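Local atomic coordinates of galectin (Xenopus laevis, PDB entry 3WUC), a protein that binds beta-galactoside sugars, probably lactose-type glycans, through the carbohydrate-recognition domain of a proto-type galectin. Residues Ala36-Thr41 with Ile47-Pro52. Sequence-based numbering, arbitrary orientation.
With GAL (beta-D-galactopyranose), chain D.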
# COMPACT_ATOMS: atom_id res chain seq x y z
N ALA B 36 0.31 -17.65 -13.28
CA ALA B 36 -0.43 -18.24 -12.21
C ALA B 36 -0.06 -17.69 -10.87
O ALA B 36 1.15 -17.33 -10.66
CB ALA B 36 -0.19 -19.77 -12.15
N VAL B 37 -1.04 -17.69 -9.99
CA VAL B 37 -0.84 -17.49 -8.54
C VAL B 37 -1.45 -18.71 -7.86
O VAL B 37 -2.57 -19.12 -8.12
CB VAL B 37 -1.52 -16.21 -7.99
CG1 VAL B 37 -1.22 -16.10 -6.50
CG2 VAL B 37 -1.00 -14.99 -8.69
N ASP B 38 -0.63 -19.39 -7.06
CA ASP B 38 -0.96 -20.63 -6.41
C ASP B 38 -0.95 -20.48 -4.91
O ASP B 38 -0.07 -19.81 -4.31
CB ASP B 38 0.09 -21.70 -6.68
CG ASP B 38 0.21 -22.10 -8.12
OD1 ASP B 38 -0.81 -22.05 -8.88
OD2 ASP B 38 1.32 -22.50 -8.53
N LEU B 39 -1.91 -21.05 -4.28
CA LEU B 39 -2.10 -21.09 -2.83
C LEU B 39 -2.26 -22.47 -2.31
O LEU B 39 -3.03 -23.28 -2.88
CB LEU B 39 -3.31 -20.20 -2.40
CG LEU B 39 -3.22 -18.70 -2.72
CD1 LEU B 39 -3.53 -18.32 -4.17
CD2 LEU B 39 -4.23 -18.10 -1.78
N GLY B 40 -1.58 -22.84 -1.22
CA GLY B 40 -1.78 -24.16 -0.65
C GLY B 40 -0.86 -24.39 0.50
O GLY B 40 -0.56 -23.49 1.27
N THR B 41 -0.52 -25.67 0.67
CA THR B 41 0.42 -26.04 1.74
C THR B 41 1.81 -26.21 1.27
O THR B 41 2.73 -26.01 2.12
CB THR B 41 -0.14 -27.28 2.50
OG1 THR B 41 -0.17 -28.37 1.61
CG2 THR B 41 -1.44 -27.14 2.86
N ILE B 47 -4.65 -25.63 -2.77
CA ILE B 47 -6.10 -25.43 -2.61
C ILE B 47 -6.61 -24.52 -3.71
O ILE B 47 -7.81 -24.67 -4.03
CB ILE B 47 -6.49 -24.88 -1.19
CG1 ILE B 47 -7.91 -25.13 -0.84
CG2 ILE B 47 -6.04 -23.43 -0.99
CD1 ILE B 47 -8.21 -26.59 -0.57
N CYS B 48 -5.77 -23.66 -4.27
CA CYS B 48 -6.19 -22.85 -5.39
C CYS B 48 -5.03 -22.52 -6.29
O CYS B 48 -4.11 -21.81 -5.89
CB CYS B 48 -6.88 -21.59 -4.87
SG CYS B 48 -7.59 -20.59 -6.25
N HIS B 49 -5.04 -23.05 -7.50
CA HIS B 49 -4.16 -22.67 -8.59
C HIS B 49 -4.96 -21.80 -9.53
O HIS B 49 -5.95 -22.27 -10.03
CB HIS B 49 -3.73 -23.95 -9.33
CG HIS B 49 -3.09 -23.78 -10.68
ND1 HIS B 49 -1.82 -23.29 -10.91
CD2 HIS B 49 -3.51 -24.17 -11.92
CE1 HIS B 49 -1.50 -23.37 -12.17
NE2 HIS B 49 -2.51 -23.91 -12.81
N CYS B 50 -4.62 -20.51 -9.63
CA CYS B 50 -5.38 -19.51 -10.43
C CYS B 50 -4.49 -19.18 -11.60
O CYS B 50 -3.47 -18.56 -11.46
CB CYS B 50 -5.63 -18.29 -9.56
SG CYS B 50 -6.48 -16.99 -10.45
N ASN B 51 -4.92 -19.64 -12.79
CA ASN B 51 -4.12 -19.68 -13.93
C ASN B 51 -4.74 -18.97 -15.17
O ASN B 51 -5.28 -19.61 -16.07
CB ASN B 51 -3.75 -21.12 -14.26
CG ASN B 51 -2.70 -21.30 -15.38
OD1 ASN B 51 -2.81 -22.35 -16.11
ND2 ASN B 51 -1.76 -20.38 -15.59
N PRO B 52 -4.69 -17.65 -15.20
CA PRO B 52 -5.15 -17.03 -16.43
C PRO B 52 -4.27 -17.39 -17.62
O PRO B 52 -3.06 -17.32 -17.58
CB PRO B 52 -5.10 -15.53 -16.09
CG PRO B 52 -5.10 -15.41 -14.57
CD PRO B 52 -4.29 -16.66 -14.20
C1 GAL D . -2.06 -28.35 -16.90
C2 GAL D . -0.87 -27.43 -16.88
C3 GAL D . -0.49 -27.08 -15.45
C4 GAL D . -1.73 -26.57 -14.72
C5 GAL D . -2.86 -27.61 -14.88
C6 GAL D . -4.12 -27.11 -14.19
O2 GAL D . 0.23 -28.18 -17.45
O3 GAL D . 0.63 -26.24 -15.41
O4 GAL D . -2.08 -25.25 -15.20
O5 GAL D . -3.15 -27.75 -16.26
O6 GAL D . -5.22 -27.98 -14.37
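Asp38 and His49 stand side by side on the sugar-binding face of an antiparallel beta hairpin in the galectin beta-sandwich, a non-hydrogen-bonded pair of strands 36-39 and 48-52, CA to CA 4.4 Å. His49 carries the contact to the ligand. His49 CB lies 3.5 Å from Asp38 OD1, and with CG anti to the backbone N (chi1 165°) the ring runs alongside the aspartate, CG also near OD1. His49 ND1 then donates to Asp38 OD1 at 2.6 Å, reaching the syn side of the carboxylate while that oxygen stays close to the ring plane. Aspartate suits its place as an acid short enough to meet ND1 from the neighbouring strand. This bond holds the ring's rotation, and the carboxylate may well polarise it. CE1 comes near Ala36 CB, and CD2 is turned to galactose O4 and C6. At the far end His49 NE2 shares a hydrogen bond with galactose O4 at 2.8 Å. Histidine fits because its two ring nitrogens can link a protein anchor to a sugar hydroxyl; Trp73 meets the same ring at about 45°. Asn51 OD1 comes within 3.1 Å of galactose O4. An amide suits Asn51, since OD1 accepts from Arg34 and Arg53 while ND2 donates to Phe35 O.

On the other face, Val37, Leu39 and Cys50 turn apolar or weakly polar side chains onto Phe94 of strand 89-96 in the second sheet, as the interior of a sandwich requires. Val37 and Cys50 exchange a pair of backbone hydrogen bonds. Toward the turn, Ile47 and Cys48 both face Leu39 in a classic beta bulge: Leu39 O accepts Cys48 N at 3.1 Å and, weakly, Ile47 N. Ile47 CG2 rests 3.6 Å from Leu39 O.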